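Local coordinates for protein LEC-6 (Caenorhabditis elegans, PDB 3VV1), which binds galactose-containing glycans as a galectin, with a preference for saccharides that contain fucose, at residues A46-L52 with I109-V115; D58-H62 with E148-H152. All coordinates share one frame; numbering follows the deposited sequence.

Interaction 1: residues A46-L52 with I109-V115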
loop_
_atom_site.group_PDB
_atom_site.type_symbol
_atom_site.label_atom_id
_atom_site.label_comp_id
_atom_site.label_asym_id
_atom_site.label_seq_id
_atom_site.Cartn_x
_atom_site.Cartn_y
_atom_site.Cartn_z
ATOM N N ALA A 46 13.875 3.544 -1.669
ATOM C CA ALA A 46 12.828 2.486 -1.509
ATOM C C ALA A 46 13.452 1.169 -1.038
ATOM O O ALA A 46 14.575 0.798 -1.513
ATOM C CB ALA A 46 12.121 2.271 -2.862
ATOM N N ARG A 47 12.737 0.429 -0.180
ATOM C CA ARG A 47 13.196 -0.835 0.323
ATOM C C ARG A 47 12.088 -1.861 0.129
ATOM O O ARG A 47 10.986 -1.635 0.617
ATOM C CB ARG A 47 13.572 -0.747 1.818
ATOM C CG ARG A 47 13.967 -2.079 2.442
ATOM C CD ARG A 47 14.351 -1.953 3.913
ATOM N NE ARG A 47 15.458 -1.031 4.099
ATOM C CZ ARG A 47 16.709 -1.439 4.301
ATOM N NH1 ARG A 47 16.993 -2.773 4.371
ATOM N NH2 ARG A 47 17.642 -0.526 4.414
ATOM N N LEU A 48 12.427 -3.029 -0.409
ATOM C CA LEU A 48 11.512 -4.140 -0.502
ATOM C C LEU A 48 12.071 -5.244 0.419
ATOM O O LEU A 48 13.226 -5.642 0.239
ATOM C CB LEU A 48 11.519 -4.674 -1.961
ATOM C CG LEU A 48 10.817 -6.056 -2.142
ATOM C CD1 LEU A 48 9.310 -5.959 -1.815
ATOM C CD2 LEU A 48 11.037 -6.500 -3.622
ATOM N N ARG A 49 11.273 -5.713 1.380
ATOM C CA ARG A 49 11.669 -6.763 2.298
ATOM C C ARG A 49 10.755 -7.951 2.061
ATOM O O ARG A 49 9.499 -7.808 2.163
ATOM C CB ARG A 49 11.567 -6.311 3.748
ATOM C CG ARG A 49 11.933 -7.453 4.705
ATOM C CD ARG A 49 12.291 -6.983 6.140
ATOM N NE ARG A 49 11.311 -6.012 6.590
ATOM C CZ ARG A 49 10.050 -6.323 6.914
ATOM N NH1 ARG A 49 9.661 -7.596 6.857
ATOM N NH2 ARG A 49 9.193 -5.379 7.270
ATOM N N LEU A 50 11.361 -9.122 1.799
ATOM C CA LEU A 50 10.610 -10.354 1.570
ATOM C C LEU A 50 11.024 -11.364 2.589
ATOM O O LEU A 50 12.234 -11.469 2.873
ATOM C CB LEU A 50 10.991 -10.881 0.188
ATOM C CG LEU A 50 10.626 -9.963 -0.970
ATOM C CD1 LEU A 50 11.251 -10.556 -2.230
ATOM C CD2 LEU A 50 9.119 -9.860 -1.134
ATOM N N VAL A 51 10.069 -12.108 3.147
ATOM C CA VAL A 51 10.499 -13.285 3.955
ATOM C C VAL A 51 10.072 -14.448 3.083
ATOM O O VAL A 51 8.879 -14.532 2.699
ATOM C CB VAL A 51 9.787 -13.318 5.312
ATOM C CG1 VAL A 51 10.138 -14.646 6.048
ATOM C CG2 VAL A 51 10.264 -12.113 6.147
ATOM N N LEU A 52 11.035 -15.279 2.739
ATOM C CA LEU A 52 10.848 -16.300 1.688
ATOM C C LEU A 52 11.353 -17.656 2.118
ATOM O O LEU A 52 12.220 -17.781 2.973
ATOM C CB LEU A 52 11.670 -15.913 0.422
ATOM C CG LEU A 52 11.625 -14.591 -0.240
ATOM C CD1 LEU A 52 12.701 -14.491 -1.286
ATOM C CD2 LEU A 52 10.206 -14.502 -0.859
ATOM N N ILE A 109 14.385 -20.515 5.758
ATOM C CA ILE A 109 13.707 -19.243 5.689
ATOM C C ILE A 109 14.739 -18.124 5.571
ATOM O O ILE A 109 15.751 -18.132 6.289
ATOM C CB ILE A 109 12.836 -18.989 6.949
ATOM C CG1 ILE A 109 11.861 -20.139 7.166
ATOM C CG2 ILE A 109 12.082 -17.660 6.797
ATOM C CD1 ILE A 109 11.244 -20.225 8.542
ATOM N N TYR A 110 14.469 -17.151 4.692
ATOM C CA TYR A 110 15.391 -16.011 4.511
ATOM C C TYR A 110 14.613 -14.722 4.477
ATOM O O TYR A 110 13.514 -14.634 3.886
ATOM C CB TYR A 110 16.140 -16.129 3.140
ATOM C CG TYR A 110 17.004 -17.366 3.143
ATOM C CD1 TYR A 110 18.282 -17.322 3.635
ATOM C CD2 TYR A 110 16.511 -18.609 2.681
ATOM C CE1 TYR A 110 19.068 -18.446 3.724
ATOM C CE2 TYR A 110 17.284 -19.738 2.749
ATOM C CZ TYR A 110 18.566 -19.672 3.298
ATOM O OH TYR A 110 19.343 -20.797 3.374
ATOM N N THR A 111 15.224 -13.684 5.033
ATOM C CA THR A 111 14.775 -12.343 4.852
ATOM C C THR A 111 15.643 -11.696 3.784
ATOM O O THR A 111 16.860 -11.563 3.946
ATOM C CB THR A 111 14.817 -11.564 6.163
ATOM O OG1 THR A 111 13.872 -12.110 7.089
ATOM C CG2 THR A 111 14.483 -10.054 5.910
ATOM N N LEU A 112 15.011 -11.357 2.675
ATOM C CA LEU A 112 15.741 -10.801 1.475
ATOM C C LEU A 112 15.277 -9.402 1.253
ATOM O O LEU A 112 14.069 -9.133 1.175
ATOM C CB LEU A 112 15.415 -11.681 0.249
ATOM C CG LEU A 112 15.903 -11.173 -1.118
ATOM C CD1 LEU A 112 17.424 -11.209 -1.093
ATOM C CD2 LEU A 112 15.333 -12.085 -2.261
ATOM N N GLU A 113 16.235 -8.488 1.246
ATOM C CA GLU A 113 15.860 -7.067 1.073
ATOM C C GLU A 113 16.591 -6.462 -0.099
ATOM O O GLU A 113 17.766 -6.736 -0.315
ATOM C CB GLU A 113 16.185 -6.297 2.340
ATOM C CG GLU A 113 15.461 -6.853 3.527
ATOM C CD GLU A 113 15.931 -6.163 4.785
ATOM O OE1 GLU A 113 15.384 -5.045 5.106
ATOM O OE2 GLU A 113 16.909 -6.691 5.441
ATOM N N PHE A 114 15.893 -5.593 -0.824
ATOM C CA PHE A 114 16.479 -4.802 -1.897
ATOM C C PHE A 114 16.302 -3.325 -1.466
ATOM O O PHE A 114 15.227 -2.919 -1.007
ATOM C CB PHE A 114 15.663 -5.003 -3.180
ATOM C CG PHE A 114 15.655 -6.448 -3.688
ATOM C CD1 PHE A 114 14.772 -7.390 -3.149
ATOM C CD2 PHE A 114 16.616 -6.881 -4.629
ATOM C CE1 PHE A 114 14.811 -8.759 -3.578
ATOM C CE2 PHE A 114 16.620 -8.215 -5.106
ATOM C CZ PHE A 114 15.709 -9.145 -4.569
ATOM N N VAL A 115 17.337 -2.531 -1.696
ATOM C CA VAL A 115 17.294 -1.095 -1.310
ATOM C C VAL A 115 17.819 -0.328 -2.506
ATOM O O VAL A 115 18.941 -0.593 -2.976
ATOM C CB VAL A 115 18.165 -0.756 -0.091
ATOM C CG1 VAL A 115 17.923 0.736 0.317
ATOM C CG2 VAL A 115 17.812 -1.701 1.051
#
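Glu-113 OE1 takes a hydrogen bond from Arg-47 NH1 at 2.9 Å, part of a salt bridge across two antiparallel strands. The bond is bent, 144° at the hydrogen, and the donor reaches the oxygen from above the carboxylate plane, 64° out of it. A turn at chi3 (-59°) in the otherwise extended Arg-47 chain swings the guanidinium over its neighbour, where Val-115 CG2 sits 3.4 Å from Arg-47 CZ, over one face of the group. Arg-49 also flanks the glutamate: its CG lies 3.8 Å from Glu-113 CG, the two chains running side by side, while its charged nitrogens stay beyond salt-bridge range.

Six backbone hydrogen bonds between residues 46-52 and 109-115, among them Leu-50 N to Leu-112 O at 2.8 Å, fix the register through Leu-48 with Phe-114, Leu-50 with Leu-112 and Leu-52 with Tyr-110. The side chains of these pairs line the buried face. There Leu-52 CD1 meets Leu-112 CD2 at 3.7 Å, and Leu-50 CD1 approaches the edge of the Phe-114 ring. From strand 60-66, Leu-65 meets Leu-48, Ile-63 meets Leu-50 and Leu-112, and Phe-61 meets Leu-52; Phe-75 meets Phe-114 edge-to-face. A mixed, partly exposed face backed by a leucine- and aromatic-lined one packed on the facing sheet is consistent with inner strands of the galectin beta sandwich.

Interaction 2: residues D58-H62 with E148-H152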
loop_
_atom_site.group_PDB
_atom_site.type_symbol
_atom_site.label_atom_id
_atom_site.label_comp_id
_atom_site.label_asym_id
_atom_site.label_seq_id
_atom_site.Cartn_x
_atom_site.Cartn_y
_atom_site.Cartn_z
ATOM N N ASP A 58 10.598 -26.116 -7.941
ATOM C CA ASP A 58 11.369 -25.767 -9.121
ATOM C C ASP A 58 12.806 -25.540 -8.669
ATOM O O ASP A 58 13.056 -25.178 -7.503
ATOM C CB ASP A 58 10.848 -24.486 -9.830
ATOM C CG ASP A 58 11.454 -24.323 -11.244
ATOM O OD1 ASP A 58 11.109 -25.089 -12.115
ATOM O OD2 ASP A 58 12.383 -23.555 -11.495
ATOM N N SER A 59 13.742 -25.698 -9.607
ATOM C CA SER A 59 15.147 -25.502 -9.282
ATOM C C SER A 59 15.587 -24.027 -9.273
ATOM O O SER A 59 16.762 -23.746 -8.960
ATOM C CB SER A 59 16.008 -26.246 -10.280
ATOM O OG SER A 59 15.745 -25.841 -11.615
ATOM N N ARG A 60 14.676 -23.124 -9.656
ATOM C CA ARG A 60 14.959 -21.678 -9.630
ATOM C C ARG A 60 13.811 -20.890 -9.097
ATOM O O ARG A 60 12.702 -21.322 -9.196
ATOM C CB ARG A 60 15.253 -21.155 -11.062
ATOM C CG ARG A 60 16.411 -21.914 -11.718
ATOM C CD ARG A 60 16.742 -21.307 -13.085
ATOM N NE ARG A 60 17.876 -22.039 -13.651
ATOM C CZ ARG A 60 18.373 -21.810 -14.876
ATOM N NH1 ARG A 60 17.845 -20.844 -15.660
ATOM N NH2 ARG A 60 19.368 -22.556 -15.336
ATOM N N PHE A 61 14.102 -19.652 -8.662
ATOM C CA PHE A 61 13.040 -18.699 -8.443
ATOM C C PHE A 61 13.623 -17.349 -8.781
ATOM O O PHE A 61 14.859 -17.142 -8.801
ATOM C CB PHE A 61 12.463 -18.724 -6.985
ATOM C CG PHE A 61 13.399 -18.191 -5.905
ATOM C CD1 PHE A 61 13.445 -16.842 -5.593
ATOM C CD2 PHE A 61 14.171 -19.094 -5.150
ATOM C CE1 PHE A 61 14.257 -16.382 -4.549
ATOM C CE2 PHE A 61 15.029 -18.634 -4.123
ATOM C CZ PHE A 61 15.053 -17.268 -3.823
ATOM N N HIS A 62 12.749 -16.395 -9.037
ATOM C CA HIS A 62 13.281 -15.036 -9.284
ATOM C C HIS A 62 12.365 -13.972 -8.762
ATOM O O HIS A 62 11.167 -14.202 -8.551
ATOM C CB HIS A 62 13.613 -14.808 -10.788
ATOM C CG HIS A 62 12.437 -14.897 -11.679
ATOM N ND1 HIS A 62 12.073 -16.050 -12.311
ATOM C CD2 HIS A 62 11.485 -13.949 -12.023
ATOM C CE1 HIS A 62 10.999 -15.814 -13.064
ATOM N NE2 HIS A 62 10.623 -14.542 -12.879
ATOM N N GLU A 148 8.390 -15.242 -8.849
ATOM C CA GLU A 148 7.963 -16.493 -9.513
ATOM C C GLU A 148 8.911 -17.626 -9.202
ATOM O O GLU A 148 10.088 -17.411 -8.846
ATOM C CB GLU A 148 7.952 -16.326 -11.047
ATOM C CG GLU A 148 7.033 -15.202 -11.498
ATOM C CD GLU A 148 6.705 -15.215 -12.987
ATOM O OE1 GLU A 148 7.481 -15.699 -13.818
ATOM O OE2 GLU A 148 5.637 -14.678 -13.342
ATOM N N GLY A 149 8.405 -18.831 -9.413
ATOM C CA GLY A 149 9.288 -20.022 -9.403
ATOM C C GLY A 149 9.188 -20.788 -8.099
ATOM O O GLY A 149 8.144 -20.744 -7.405
ATOM N N GLY A 150 10.259 -21.502 -7.761
ATOM C CA GLY A 150 10.200 -22.416 -6.591
ATOM C C GLY A 150 10.462 -21.690 -5.302
ATOM O O GLY A 150 11.558 -21.771 -4.701
ATOM N N VAL A 151 9.462 -20.942 -4.880
ATOM C CA VAL A 151 9.615 -20.100 -3.677
ATOM C C VAL A 151 8.252 -19.862 -3.068
ATOM O O VAL A 151 7.280 -19.669 -3.786
ATOM C CB VAL A 151 10.352 -18.796 -3.971
ATOM C CG1 VAL A 151 9.530 -17.880 -4.907
ATOM C CG2 VAL A 151 10.754 -18.129 -2.620
ATOM N N HIS A 152 8.207 -19.903 -1.726
ATOM C CA HIS A 152 7.022 -19.515 -0.995
ATOM C C HIS A 152 7.288 -18.154 -0.400
ATOM O O HIS A 152 8.327 -17.952 0.251
ATOM C CB HIS A 152 6.836 -20.541 0.116
ATOM C CG HIS A 152 5.855 -20.062 1.156
ATOM N ND1 HIS A 152 4.538 -19.904 0.868
ATOM C CD2 HIS A 152 6.058 -19.508 2.422
ATOM C CE1 HIS A 152 3.927 -19.343 1.948
ATOM N NE2 HIS A 152 4.854 -19.160 2.900
HETATM O O HOH W 1 13.810 -22.766 -6.208
#
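This is an antiparallel strand pairing that ends in a tight glycine turn, where residues 148-152 leave the sheet containing strand 60-66 and enter the opposing one. His-62 and Glu-148 form the hydrogen-bonded pair: His-62 N donates to Glu-148 O at 2.9 Å, and Glu-148 N returns a bond to His-62 O at 3.0 Å. Next comes Gly-150 N, whose bond to Arg-60 O is short and almost straight (2.8 Å, 177° at the hydrogen). Gly-150 centres an inverse gamma turn, closed by Val-151 N on Gly-149 O. Gly-149 and Gly-150 carry no side chain on the side facing Asp-58 to Phe-61, and the CA atoms of Phe-61 and Gly-149 come within 4.1 Å.

With chi1 at 70°, Phe-61 CG lies between its own backbone N and carbonyl carbon, and the Phe-61 and Val-151 side chains cross at about a right angle. Val-151 CB is 4.1 Å from the ring centroid and 29° off its normal, a CH-pi contact over one face. On the other side of the strand, the His-62 ring and the Glu-148 side chain run alongside each other, with OE1 near the ring edge. Asp-58 OD2 accepts from Arg-60 N at 3.0 Å, making an Asx turn, while Arg-60 itself forms a salt bridge with Asp-80 and lies close to the bound galactose. A water donates to both Asp-58 O and Gly-150 O, so the two turns are joined by solvent as well as by the direct Gly-150 N to Arg-60 O bond, with the Phe-61 and Val-151 contact as the apolar part.

How the interactions relate
The centres of interactions 1 and 2 lie about 15 Å apart, and the two touch at Leu-52, whose CB is 3.9 Å from Val-151 CG2 and whose CD1 is 4.1 Å from Phe-61 CE1. Along the chain their segments alternate: 46-52, 58-62, 109-115, 148-152. Strand 46-54 leads directly to strand 60-66 in the facing sheet, and strand 144-149 gives way to strand 151-159, which pairs with strand 46-54. Interaction 1 thus belongs within one sheet of the sandwich, whereas interaction 2 lies where the chain passes between sheets. Through Leu-52 the hydrophobic core continues from interaction 1, which runs along it, to interaction 2, on the side of the sugar site.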